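Local coordinates for haloperoxidase (Corallina officinalis, PDB 1QHB), which catalyses the bromide- and hydrogen peroxide-dependent halogenation of organic substrates with the help of a bound vanadate ion, at residues Asp64-Ile69 with Glu425-Glu430; Leu162-Leu167 with Ile189-Gly194; Glu311-Gly316 with Leu326-His331; Ser174-Pro179 with Gly221-Gly226; Ser152-Ala157 with Pro208-Arg213. All blocks are in the same frame, centred on the assembly; numbering follows the deposited sequence.

Overall arrangement
Four of the five contacts are nested inside the long loop that contact 1 closes at the surface, its centre about 29 Å from the centre of the chain. Contacts 2 and 5 both use helix 153-167, and their centres are about 16 Å apart. Contact 4 touches contact 2, centres about 12 Å apart, and their segments alternate along the chain, as do those of contacts 4 and 5, so this helical region is tied together by interleaved connections. Contact 3 follows contacts 2, 4 and 5 in sequence. It joins strand 313-318 of a three-stranded antiparallel sheet to helix 323-332, beside the vanadate site, and its centre is about 32 Å from that of contact 5.

Contact 1: residues Asp64-Ile69 with Glu425-Glu430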
# COMPACT_ATOMS: atom_id res chain seq x y z
N ASP A 64 -2.52 -27.57 -52.79
CA ASP A 64 -3.10 -28.19 -53.97
C ASP A 64 -2.07 -28.08 -55.08
O ASP A 64 -1.00 -27.55 -54.77
CB ASP A 64 -4.46 -27.62 -54.37
CG ASP A 64 -4.49 -26.21 -54.82
OD1 ASP A 64 -3.41 -25.60 -55.03
OD2 ASP A 64 -5.60 -25.62 -54.99
N ASP A 65 -2.37 -28.50 -56.31
CA ASP A 65 -1.40 -28.43 -57.39
C ASP A 65 -1.07 -27.03 -57.85
O ASP A 65 -0.16 -26.85 -58.67
CB ASP A 65 -1.96 -29.14 -58.65
CG ASP A 65 -2.17 -30.61 -58.42
OD1 ASP A 65 -1.53 -31.17 -57.52
OD2 ASP A 65 -2.99 -31.18 -59.17
N ASN A 66 -1.83 -26.02 -57.44
CA ASN A 66 -1.51 -24.65 -57.84
C ASN A 66 -0.77 -23.96 -56.69
O ASN A 66 -0.51 -22.76 -56.79
CB ASN A 66 -2.78 -23.90 -58.15
CG ASN A 66 -3.50 -24.22 -59.43
OD1 ASN A 66 -4.73 -24.08 -59.47
ND2 ASN A 66 -2.75 -24.55 -60.46
N GLY A 67 -0.53 -24.67 -55.61
CA GLY A 67 0.21 -24.08 -54.49
C GLY A 67 -0.68 -23.34 -53.48
O GLY A 67 -0.16 -22.71 -52.56
N ALA A 68 -2.00 -23.49 -53.56
CA ALA A 68 -2.86 -22.86 -52.57
C ALA A 68 -3.20 -23.91 -51.52
O ALA A 68 -3.30 -25.09 -51.89
CB ALA A 68 -4.17 -22.38 -53.19
N ILE A 69 -3.45 -23.48 -50.27
CA ILE A 69 -3.77 -24.57 -49.32
C ILE A 69 -5.11 -25.19 -49.72
O ILE A 69 -5.98 -24.53 -50.25
CB ILE A 69 -3.82 -24.09 -47.87
CG1 ILE A 69 -4.77 -22.88 -47.73
CG2 ILE A 69 -2.41 -23.80 -47.38
CD1 ILE A 69 -4.84 -22.49 -46.25
N GLU A 425 -5.91 -19.27 -69.54
CA GLU A 425 -6.67 -19.63 -68.33
C GLU A 425 -6.34 -18.63 -67.23
O GLU A 425 -5.27 -17.99 -67.27
CB GLU A 425 -6.24 -21.01 -67.92
CG GLU A 425 -7.14 -22.05 -67.33
CD GLU A 425 -6.34 -23.24 -66.84
OE1 GLU A 425 -5.33 -23.59 -67.49
OE2 GLU A 425 -6.71 -23.81 -65.79
N SER A 426 -7.19 -18.49 -66.22
CA SER A 426 -6.91 -17.51 -65.19
C SER A 426 -6.69 -18.18 -63.84
O SER A 426 -7.59 -18.90 -63.40
CB SER A 426 -7.99 -16.44 -65.03
OG SER A 426 -8.21 -15.79 -66.28
N VAL A 427 -5.49 -18.01 -63.29
CA VAL A 427 -5.22 -18.58 -61.98
C VAL A 427 -4.48 -17.47 -61.22
O VAL A 427 -3.50 -16.94 -61.75
CB VAL A 427 -4.45 -19.90 -61.95
CG1 VAL A 427 -4.38 -20.46 -60.53
CG2 VAL A 427 -5.05 -20.98 -62.83
N PHE A 428 -4.97 -17.09 -60.04
CA PHE A 428 -4.28 -16.03 -59.28
C PHE A 428 -4.14 -14.72 -60.05
O PHE A 428 -3.08 -14.11 -60.22
CB PHE A 428 -2.91 -16.49 -58.78
CG PHE A 428 -2.84 -17.77 -58.01
CD1 PHE A 428 -3.85 -18.16 -57.14
CD2 PHE A 428 -1.75 -18.62 -58.17
CE1 PHE A 428 -3.75 -19.34 -56.42
CE2 PHE A 428 -1.66 -19.82 -57.46
CZ PHE A 428 -2.66 -20.17 -56.58
N PRO A 429 -5.29 -14.15 -60.40
CA PRO A 429 -5.38 -12.89 -61.11
C PRO A 429 -4.79 -11.76 -60.33
O PRO A 429 -4.21 -10.79 -60.87
CB PRO A 429 -6.87 -12.72 -61.40
CG PRO A 429 -7.58 -13.58 -60.43
CD PRO A 429 -6.64 -14.73 -60.17
N GLU A 430 -4.71 -11.89 -59.01
CA GLU A 430 -4.11 -10.90 -58.12
C GLU A 430 -2.66 -10.65 -58.49
O GLU A 430 -2.17 -9.56 -58.20
CB GLU A 430 -4.21 -11.37 -56.66
CG GLU A 430 -5.65 -11.66 -56.23
CD GLU A 430 -6.02 -13.11 -56.40
OE1 GLU A 430 -5.63 -13.72 -57.42
OE2 GLU A 430 -6.68 -13.79 -55.58
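The ring of Phe428 turns its edge to the loop 64-69 and one face to its own neighbour. Asn66 O lies in the ring plane, 3.2 Å from Phe428 CE2, while the methyl of Ala68 stands at the same rim, CB to CZ 4.3 Å. On the face, Val427 CG1 sits 3.9 Å above the plane, over the ring centre. That methyl is the branch anti to the backbone N (chi1 -173°), and it also reaches the amide of Asn66, CG1 to OD1 3.8 Å. Leu413 and Val416 of helix 407-422 back the Phe428 and Val427 side chains. Nothing polar bonds the two segments. The 64-69 side is instead braced from within by Asp64 OD1, which takes Asn66 N and Ala68 N, each at 2.9 Å, from opposite faces of the carboxylate plane. Gly67, at a positive phi, gives its N to Asp64 O at 3.0 Å. What meets the aromatic edge is therefore an Asx turn superposed on a type I beta turn, packed at the protein surface.

Contact 2: residues Leu162-Leu167 with Ile189-Gly194; sequences LYLMAL and IERLNG
Leu164 and Leu192 meet tip to tip where two successive helices, 153-167 and 182-192, pack against each other in the helical part of the fold. The apolar part of the contact is their leucine pair: Leu164 CD1 lies 3.7 Å from Leu192 CD2 and 3.8 Å from Leu192 CG, so one methyl rests against the branched end of the other residue. Both leucines are buried, and loop 221-226 packs alongside the two helices. The second kind of interaction is van der Waals contact between a methyl and a charged group. Leu164 crosses Arg191 at a slant, and its other methyl approaches the guanidinium without bonding to it. Two of the guanidinium nitrogens of Arg191 have partners outside this pair: NH1 forms a salt bridge with Asp444, and NE donates to Ser187 O one helical turn earlier. The chain of Arg191 bends at its third torsion (chi3 -72°), which turns the guanidinium away from a straight outward course and toward helix 439-456. Leu164 thus has one methyl on each partner, CD1 on the leucine and CD2 3.5 Å from Arg191 NH2.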
# COMPACT_ATOMS: atom_id res chain seq x y z
N LEU A 162 15.13 -9.96 -56.51
CA LEU A 162 15.48 -11.32 -56.08
C LEU A 162 15.71 -12.25 -57.24
O LEU A 162 16.52 -13.20 -57.10
CB LEU A 162 14.37 -11.95 -55.22
CG LEU A 162 14.03 -11.29 -53.90
CD1 LEU A 162 12.90 -11.99 -53.16
CD2 LEU A 162 15.27 -11.21 -53.03
N TYR A 163 14.93 -12.11 -58.32
CA TYR A 163 15.16 -12.99 -59.50
C TYR A 163 16.51 -12.67 -60.12
O TYR A 163 17.29 -13.55 -60.51
CB TYR A 163 14.08 -12.76 -60.56
CG TYR A 163 12.83 -13.61 -60.41
CD1 TYR A 163 12.83 -14.96 -60.67
CD2 TYR A 163 11.62 -13.01 -60.11
CE1 TYR A 163 11.70 -15.74 -60.57
CE2 TYR A 163 10.47 -13.76 -60.01
CZ TYR A 163 10.53 -15.11 -60.22
OH TYR A 163 9.36 -15.83 -60.09
N LEU A 164 16.91 -11.42 -60.18
CA LEU A 164 18.20 -11.03 -60.74
C LEU A 164 19.35 -11.46 -59.85
O LEU A 164 20.41 -11.86 -60.37
CB LEU A 164 18.27 -9.53 -61.02
CG LEU A 164 17.32 -9.14 -62.17
CD1 LEU A 164 16.98 -7.68 -62.07
CD2 LEU A 164 17.98 -9.46 -63.53
N MET A 165 19.12 -11.51 -58.52
CA MET A 165 20.17 -11.98 -57.64
C MET A 165 20.34 -13.48 -57.89
O MET A 165 21.45 -13.94 -57.83
CB MET A 165 19.85 -11.82 -56.18
CG MET A 165 19.95 -10.37 -55.71
SD MET A 165 19.21 -10.31 -54.06
CE MET A 165 19.89 -8.74 -53.52
N ALA A 166 19.23 -14.18 -58.10
CA ALA A 166 19.33 -15.62 -58.37
C ALA A 166 20.03 -15.86 -59.71
O ALA A 166 20.82 -16.80 -59.79
CB ALA A 166 17.93 -16.17 -58.39
N LEU A 167 19.79 -15.06 -60.75
CA LEU A 167 20.49 -15.32 -62.02
C LEU A 167 21.93 -14.89 -61.93
O LEU A 167 22.80 -15.46 -62.61
CB LEU A 167 19.78 -14.57 -63.16
CG LEU A 167 18.35 -14.95 -63.48
CD1 LEU A 167 17.68 -13.90 -64.36
CD2 LEU A 167 18.30 -16.32 -64.18
N ILE A 189 20.50 -3.53 -64.25
CA ILE A 189 20.23 -2.16 -63.83
C ILE A 189 19.14 -1.45 -64.61
O ILE A 189 18.41 -0.57 -64.16
CB ILE A 189 21.58 -1.42 -63.94
CG1 ILE A 189 22.49 -1.89 -62.78
CG2 ILE A 189 21.48 0.08 -63.93
CD1 ILE A 189 23.95 -1.49 -63.04
N GLU A 190 19.06 -1.69 -65.91
CA GLU A 190 18.08 -1.04 -66.78
C GLU A 190 16.70 -1.62 -66.52
O GLU A 190 15.68 -0.95 -66.58
CB GLU A 190 18.64 -1.26 -68.17
CG GLU A 190 18.10 -0.50 -69.36
CD GLU A 190 19.01 -0.79 -70.55
OE1 GLU A 190 20.25 -0.80 -70.33
OE2 GLU A 190 18.52 -1.02 -71.67
N ARG A 191 16.59 -2.90 -66.19
CA ARG A 191 15.31 -3.54 -65.91
C ARG A 191 14.80 -3.05 -64.56
O ARG A 191 13.67 -2.56 -64.49
CB ARG A 191 15.52 -5.05 -66.09
CG ARG A 191 15.79 -5.29 -67.60
CD ARG A 191 15.66 -6.75 -68.02
NE ARG A 191 16.78 -7.51 -67.49
CZ ARG A 191 17.03 -8.80 -67.62
NH1 ARG A 191 16.18 -9.55 -68.30
NH2 ARG A 191 18.11 -9.34 -67.06
N LEU A 192 15.69 -2.94 -63.55
CA LEU A 192 15.26 -2.44 -62.26
C LEU A 192 14.93 -0.97 -62.42
O LEU A 192 13.89 -0.57 -61.86
CB LEU A 192 16.31 -2.65 -61.17
CG LEU A 192 16.68 -4.11 -60.86
CD1 LEU A 192 17.92 -4.11 -60.00
CD2 LEU A 192 15.50 -4.80 -60.19
N ASN A 193 15.70 -0.22 -63.21
CA ASN A 193 15.36 1.20 -63.39
C ASN A 193 14.12 1.42 -64.26
O ASN A 193 13.63 2.55 -64.35
CB ASN A 193 16.50 2.04 -63.93
CG ASN A 193 17.55 2.31 -62.88
OD1 ASN A 193 17.22 2.35 -61.69
ND2 ASN A 193 18.80 2.49 -63.27
N GLY A 194 13.54 0.38 -64.81
CA GLY A 194 12.30 0.50 -65.53
C GLY A 194 11.13 0.31 -64.58
O GLY A 194 10.03 0.35 -65.07

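Contact 3: residues Glu311-Gly316 with Leu326-His331; sequences ESYEPG and LATWVH
His331 meets Glu311 with the edge of its ring: CE1 stands 3.3 Å from Glu311 OE2, and the carboxylate and imidazole planes are 84° apart. The approach is carbon to oxygen; the polar atoms bond to other groups, Glu311 OE2 to Ala472 N and His331 NE2 to Glu473. A bend at the second torsion of Glu311 (chi2 96°) brings the carboxylate round to the ring. Replacing Glu311 with an alanine would probably leave Ala472 N without its acceptor and open a gap beside the CE1 edge of His331. Tyr313 is linked to the same histidine through a water, 3.0 Å from Tyr313 OH and 2.9 Å from His331 ND1. The rim of its ring also passes Thr328, CE2 to CG2 4.2 Å. The segments are thus joined by a C-H edge beside a carboxylate and by one water, while the stack on Phe471 and the bonds at ND1 and NE2 hold the imidazole in place, its side chain about 5 Å from that of Arg545 in the vanadate site.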
# COMPACT_ATOMS: atom_id res chain seq x y z
N GLU A 311 22.56 -30.07 -50.29
CA GLU A 311 23.54 -29.42 -51.13
C GLU A 311 24.86 -30.15 -51.32
O GLU A 311 25.33 -30.89 -50.47
CB GLU A 311 23.84 -28.03 -50.55
CG GLU A 311 22.60 -27.15 -50.64
CD GLU A 311 21.82 -27.20 -49.33
OE1 GLU A 311 22.16 -27.96 -48.41
OE2 GLU A 311 20.85 -26.41 -49.25
N SER A 312 25.53 -29.83 -52.44
CA SER A 312 26.85 -30.42 -52.67
C SER A 312 27.83 -29.25 -52.72
O SER A 312 27.42 -28.14 -53.03
CB SER A 312 27.06 -31.15 -53.97
OG SER A 312 26.55 -30.27 -55.02
N TYR A 313 29.04 -29.53 -52.31
CA TYR A 313 30.12 -28.56 -52.15
C TYR A 313 31.36 -29.04 -52.89
O TYR A 313 31.54 -30.22 -53.17
CB TYR A 313 30.53 -28.45 -50.62
CG TYR A 313 29.34 -27.95 -49.82
CD1 TYR A 313 28.34 -28.82 -49.36
CD2 TYR A 313 29.17 -26.56 -49.64
CE1 TYR A 313 27.21 -28.34 -48.70
CE2 TYR A 313 28.05 -26.11 -48.98
CZ TYR A 313 27.09 -26.97 -48.51
OH TYR A 313 26.01 -26.42 -47.89
N GLU A 314 32.26 -28.09 -53.12
CA GLU A 314 33.58 -28.39 -53.65
C GLU A 314 34.51 -28.52 -52.44
O GLU A 314 34.16 -28.06 -51.36
CB GLU A 314 34.07 -27.25 -54.54
CG GLU A 314 33.22 -27.01 -55.78
CD GLU A 314 33.39 -28.10 -56.83
OE1 GLU A 314 34.42 -28.82 -56.75
OE2 GLU A 314 32.51 -28.25 -57.71
N PRO A 315 35.63 -29.20 -52.64
CA PRO A 315 36.63 -29.38 -51.60
C PRO A 315 37.24 -28.04 -51.21
O PRO A 315 37.29 -27.14 -52.05
CB PRO A 315 37.70 -30.28 -52.24
CG PRO A 315 37.02 -30.86 -53.43
CD PRO A 315 36.04 -29.82 -53.93
N GLY A 316 37.73 -27.93 -49.96
CA GLY A 316 38.42 -26.72 -49.56
C GLY A 316 37.47 -25.61 -49.07
O GLY A 316 36.37 -25.81 -48.57
N LEU A 326 28.19 -15.73 -50.28
CA LEU A 326 27.59 -14.96 -49.20
C LEU A 326 26.31 -15.68 -48.82
O LEU A 326 26.06 -15.87 -47.63
CB LEU A 326 27.36 -13.49 -49.59
CG LEU A 326 26.88 -12.59 -48.46
CD1 LEU A 326 27.84 -12.66 -47.26
CD2 LEU A 326 26.65 -11.15 -48.92
N ALA A 327 25.52 -16.22 -49.75
CA ALA A 327 24.36 -17.05 -49.41
C ALA A 327 24.79 -18.25 -48.59
O ALA A 327 24.21 -18.59 -47.52
CB ALA A 327 23.68 -17.53 -50.70
N THR A 328 25.84 -18.95 -48.97
CA THR A 328 26.30 -20.10 -48.19
C THR A 328 26.70 -19.67 -46.77
O THR A 328 26.52 -20.40 -45.78
CB THR A 328 27.54 -20.80 -48.81
OG1 THR A 328 27.14 -21.20 -50.14
CG2 THR A 328 28.04 -22.02 -48.04
N TRP A 329 27.37 -18.53 -46.64
CA TRP A 329 27.78 -18.02 -45.33
C TRP A 329 26.56 -17.88 -44.39
O TRP A 329 26.61 -18.35 -43.23
CB TRP A 329 28.46 -16.65 -45.54
CG TRP A 329 29.41 -16.28 -44.43
CD1 TRP A 329 30.76 -16.39 -44.45
CD2 TRP A 329 29.07 -15.75 -43.14
NE1 TRP A 329 31.30 -15.96 -43.25
CE2 TRP A 329 30.28 -15.57 -42.43
CE3 TRP A 329 27.86 -15.47 -42.51
CZ2 TRP A 329 30.34 -15.08 -41.13
CZ3 TRP A 329 27.89 -14.97 -41.21
CH2 TRP A 329 29.13 -14.77 -40.54
N VAL A 330 25.45 -17.33 -44.89
CA VAL A 330 24.27 -17.10 -44.06
C VAL A 330 23.31 -18.29 -44.02
O VAL A 330 22.24 -18.23 -43.41
CB VAL A 330 23.51 -15.80 -44.47
CG1 VAL A 330 24.37 -14.55 -44.44
CG2 VAL A 330 22.90 -16.00 -45.85
N HIS A 331 23.71 -19.47 -44.56
CA HIS A 331 22.87 -20.62 -44.49
C HIS A 331 23.02 -21.21 -43.07
O HIS A 331 22.10 -21.81 -42.53
CB HIS A 331 23.26 -21.70 -45.51
CG HIS A 331 22.22 -22.78 -45.67
ND1 HIS A 331 22.28 -23.76 -46.65
CD2 HIS A 331 21.02 -22.97 -45.06
CE1 HIS A 331 21.21 -24.54 -46.58
NE2 HIS A 331 20.43 -24.08 -45.63
O HOH W 1 24.46 -23.99 -48.53

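Contact 4: residues Ser174-Pro179 with Gly221-Gly226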
# COMPACT_ATOMS: atom_id res chain seq x y z
N SER A 174 34.06 -8.78 -56.88
CA SER A 174 35.12 -7.96 -57.43
C SER A 174 35.01 -7.75 -58.93
O SER A 174 35.86 -7.04 -59.47
CB SER A 174 36.48 -8.62 -57.12
OG SER A 174 36.78 -8.50 -55.74
N GLU A 175 34.09 -8.34 -59.64
CA GLU A 175 33.94 -8.23 -61.07
C GLU A 175 32.62 -7.65 -61.52
O GLU A 175 32.21 -7.88 -62.65
CB GLU A 175 34.10 -9.64 -61.68
CG GLU A 175 35.54 -10.12 -61.51
CD GLU A 175 35.84 -11.45 -62.18
OE1 GLU A 175 34.91 -12.24 -62.39
OE2 GLU A 175 37.04 -11.70 -62.46
N PHE A 176 31.95 -6.91 -60.65
CA PHE A 176 30.68 -6.28 -60.98
C PHE A 176 30.86 -5.28 -62.12
O PHE A 176 29.95 -5.02 -62.90
CB PHE A 176 30.15 -5.52 -59.76
CG PHE A 176 29.21 -6.27 -58.87
CD1 PHE A 176 29.25 -7.64 -58.75
CD2 PHE A 176 28.29 -5.56 -58.10
CE1 PHE A 176 28.38 -8.34 -57.93
CE2 PHE A 176 27.41 -6.23 -57.29
CZ PHE A 176 27.46 -7.61 -57.19
N ASP A 177 31.98 -4.59 -62.16
CA ASP A 177 32.28 -3.59 -63.16
C ASP A 177 33.21 -4.12 -64.24
O ASP A 177 33.73 -3.38 -65.07
CB ASP A 177 32.89 -2.34 -62.50
CG ASP A 177 32.20 -1.08 -63.02
OD1 ASP A 177 31.36 -1.16 -63.95
OD2 ASP A 177 32.49 0.02 -62.49
N SER A 178 33.43 -5.43 -64.29
CA SER A 178 34.26 -6.04 -65.31
C SER A 178 33.47 -6.35 -66.58
O SER A 178 32.34 -6.83 -66.57
CB SER A 178 34.88 -7.33 -64.78
OG SER A 178 34.90 -8.34 -65.77
N PRO A 179 34.13 -6.16 -67.71
CA PRO A 179 33.58 -6.36 -69.03
C PRO A 179 32.99 -7.73 -69.22
O PRO A 179 31.95 -7.80 -69.87
CB PRO A 179 34.75 -6.14 -69.98
CG PRO A 179 35.60 -5.15 -69.24
CD PRO A 179 35.50 -5.56 -67.79
N GLY A 221 27.21 0.91 -58.42
CA GLY A 221 27.66 1.21 -57.08
C GLY A 221 26.67 0.94 -56.00
O GLY A 221 27.09 0.88 -54.84
N ASN A 222 25.39 0.80 -56.30
CA ASN A 222 24.44 0.47 -55.22
C ASN A 222 23.72 -0.84 -55.52
O ASN A 222 22.86 -1.25 -54.71
CB ASN A 222 23.49 1.61 -54.97
CG ASN A 222 22.50 1.91 -56.04
OD1 ASN A 222 22.12 1.08 -56.83
ND2 ASN A 222 22.08 3.17 -56.05
N LEU A 223 24.07 -1.50 -56.61
CA LEU A 223 23.40 -2.73 -57.01
C LEU A 223 23.51 -3.80 -55.95
O LEU A 223 24.59 -4.25 -55.48
CB LEU A 223 23.90 -3.25 -58.36
CG LEU A 223 23.28 -4.52 -58.91
CD1 LEU A 223 21.85 -4.34 -59.42
CD2 LEU A 223 24.13 -5.01 -60.09
N PHE A 224 22.34 -4.28 -55.52
CA PHE A 224 22.26 -5.34 -54.51
C PHE A 224 22.81 -4.95 -53.15
O PHE A 224 23.19 -5.83 -52.35
CB PHE A 224 22.98 -6.60 -55.05
CG PHE A 224 22.42 -7.23 -56.32
CD1 PHE A 224 21.14 -7.00 -56.77
CD2 PHE A 224 23.23 -8.08 -57.07
CE1 PHE A 224 20.67 -7.58 -57.93
CE2 PHE A 224 22.76 -8.68 -58.22
CZ PHE A 224 21.48 -8.44 -58.66
N ARG A 225 22.94 -3.66 -52.86
CA ARG A 225 23.45 -3.22 -51.57
C ARG A 225 22.29 -2.81 -50.66
O ARG A 225 21.17 -2.66 -51.14
CB ARG A 225 24.38 -2.01 -51.76
CG ARG A 225 25.66 -2.41 -52.52
CD ARG A 225 26.73 -1.36 -52.30
NE ARG A 225 27.89 -1.58 -53.11
CZ ARG A 225 29.14 -1.18 -52.80
NH1 ARG A 225 29.40 -0.57 -51.66
NH2 ARG A 225 30.11 -1.41 -53.68
N GLY A 226 22.59 -2.61 -49.38
CA GLY A 226 21.57 -2.18 -48.41
C GLY A 226 21.71 -0.64 -48.37
O GLY A 226 22.49 -0.10 -49.17
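Arg225 N donates to Asn222 O at 3.0 Å and closes the type II beta turn whose middle residues, Leu223 and Phe224, receive the ring of Phe176. Phe176 comes from a second turn, of type I, closed by Ser178 N to Glu175 O at 3.2 Å. Its ring points an edge at the first turn: Leu223 O lies in the ring plane, 3.9 Å from Phe176 CE2. The same corner reaches the leucine side chain more loosely, CE2 to Leu223 CD2 4.5 Å. Beside it, Phe176 CZ comes within 4.3 Å of Phe224 CD2, the two rings meeting at a slant. Leu223 CG, in turn, rests 3.8 Å above the centre of the Phe224 ring, so the turn's two apolar side chains pack on one another. Phe224 holds a positive phi of 65°, as the third position of such a turn requires. The contact joins two loops and is buried: Phe224 packs on Leu164 and Met165 of helix 153-167, and Leu223 on Ile185 and Leu192 of helix 182-192.

Contact 5: residues Ser152-Ala157 with Pro208-Arg213; sequences SPELIA and PAEIRR
Glu154 and Arg213 form a bidentate, side-on salt bridge between the first turn of helix 153-167 and helix 208-213. The side chains cross at about a right angle, yet their flat ends lie nearly coplanar, with carboxylate and guanidinium planes 17° apart. Arg213 NE reaches Glu154 OE2 at 2.7 Å along an almost straight bond (170°), and NH2 reaches OE1 at 3.1 Å. Each oxygen offers its syn lone pair, and the two parallel bonds hold both groups against rotation. Arg213 places its CG between backbone N and carbonyl carbon (chi1 65°) and then runs extended to NE, folding the guanidinium back so that the CA of Glu210 lies over one face. The remaining NH1 makes a salt bridge with Glu558, so the buried arginine serves two carboxylates. A lysine in its place has a single ammonium group and would probably leave Glu154 or Glu558 without its mate. Ser152, the N-cap of helix 153-167, accepts Leu155 N on OG at 3.3 Å. The closeness of this helix start to Glu154 may help to stabilise its negative charge. Glu210 brings a like charge near, its OE2 4.4 Å from Glu154 OE1; a water bridges these two oxygens, donating to OE1 of Glu154 at 2.6 Å and to OE2 of Glu210 at 2.8 Å.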
# COMPACT_ATOMS: atom_id res chain seq x y z
N SER A 152 1.58 -4.41 -54.99
CA SER A 152 2.18 -3.06 -54.94
C SER A 152 3.42 -2.96 -55.79
O SER A 152 4.19 -3.91 -56.02
CB SER A 152 2.57 -2.72 -53.49
OG SER A 152 3.56 -3.62 -53.00
N PRO A 153 3.74 -1.72 -56.17
CA PRO A 153 4.98 -1.43 -56.91
C PRO A 153 6.16 -1.93 -56.11
O PRO A 153 7.12 -2.54 -56.62
CB PRO A 153 4.99 0.10 -57.00
CG PRO A 153 3.54 0.46 -56.94
CD PRO A 153 2.93 -0.51 -55.94
N GLU A 154 6.15 -1.70 -54.78
CA GLU A 154 7.22 -2.17 -53.94
C GLU A 154 7.58 -3.66 -54.07
O GLU A 154 8.75 -4.10 -54.17
CB GLU A 154 6.94 -1.91 -52.47
CG GLU A 154 8.21 -2.09 -51.63
CD GLU A 154 8.10 -1.55 -50.21
OE1 GLU A 154 6.98 -1.14 -49.82
OE2 GLU A 154 9.14 -1.56 -49.56
N LEU A 155 6.55 -4.51 -54.05
CA LEU A 155 6.76 -5.97 -54.11
C LEU A 155 7.27 -6.34 -55.49
O LEU A 155 8.15 -7.21 -55.69
CB LEU A 155 5.44 -6.64 -53.74
CG LEU A 155 5.33 -8.16 -53.62
CD1 LEU A 155 5.13 -8.78 -55.00
CD2 LEU A 155 6.56 -8.79 -52.99
N ILE A 156 6.71 -5.67 -56.51
CA ILE A 156 7.17 -5.90 -57.88
C ILE A 156 8.68 -5.69 -57.95
O ILE A 156 9.42 -6.56 -58.43
CB ILE A 156 6.43 -5.01 -58.87
CG1 ILE A 156 4.95 -5.41 -58.92
CG2 ILE A 156 7.08 -5.13 -60.26
CD1 ILE A 156 4.12 -4.35 -59.62
N ALA A 157 9.14 -4.52 -57.48
CA ALA A 157 10.57 -4.26 -57.44
C ALA A 157 11.32 -5.24 -56.55
O ALA A 157 12.48 -5.49 -56.84
CB ALA A 157 10.83 -2.86 -56.85
N PRO A 208 5.11 7.04 -43.80
CA PRO A 208 6.47 7.39 -43.49
C PRO A 208 7.41 6.21 -43.58
O PRO A 208 8.56 6.41 -44.02
CB PRO A 208 6.45 7.97 -42.09
CG PRO A 208 5.03 8.43 -41.92
CD PRO A 208 4.16 7.61 -42.80
N ALA A 209 7.00 5.02 -43.15
CA ALA A 209 7.91 3.87 -43.21
C ALA A 209 8.32 3.53 -44.64
O ALA A 209 9.45 3.14 -44.88
CB ALA A 209 7.25 2.66 -42.57
N GLU A 210 7.39 3.69 -45.59
CA GLU A 210 7.64 3.48 -46.99
C GLU A 210 8.60 4.51 -47.55
O GLU A 210 9.43 4.15 -48.36
CB GLU A 210 6.35 3.68 -47.81
CG GLU A 210 5.66 2.39 -48.13
CD GLU A 210 4.54 2.53 -49.16
OE1 GLU A 210 4.54 3.41 -50.04
OE2 GLU A 210 3.66 1.66 -49.03
N ILE A 211 8.41 5.77 -47.15
CA ILE A 211 9.28 6.84 -47.63
C ILE A 211 10.67 6.53 -47.16
O ILE A 211 11.62 6.63 -47.92
CB ILE A 211 8.80 8.23 -47.17
CG1 ILE A 211 7.48 8.58 -47.87
CG2 ILE A 211 9.85 9.31 -47.40
CD1 ILE A 211 6.68 9.65 -47.14
N ARG A 212 10.84 6.10 -45.91
CA ARG A 212 12.19 5.83 -45.42
C ARG A 212 12.86 4.66 -46.14
O ARG A 212 14.08 4.67 -46.31
CB ARG A 212 12.12 5.62 -43.90
CG ARG A 212 13.51 5.63 -43.29
CD ARG A 212 13.52 5.34 -41.80
NE ARG A 212 14.91 5.12 -41.37
CZ ARG A 212 15.36 4.93 -40.13
NH1 ARG A 212 14.56 4.93 -39.07
NH2 ARG A 212 16.67 4.74 -39.96
N ARG A 213 12.16 3.62 -46.57
CA ARG A 213 12.89 2.52 -47.23
C ARG A 213 12.82 2.56 -48.76
O ARG A 213 13.32 1.62 -49.38
CB ARG A 213 12.38 1.16 -46.71
CG ARG A 213 10.94 0.86 -47.06
CD ARG A 213 10.50 -0.49 -46.44
NE ARG A 213 9.15 -0.72 -46.98
CZ ARG A 213 8.05 -0.60 -46.24
NH1 ARG A 213 8.13 -0.32 -44.94
NH2 ARG A 213 6.87 -0.78 -46.79
O HOH W 2 4.46 -0.70 -50.24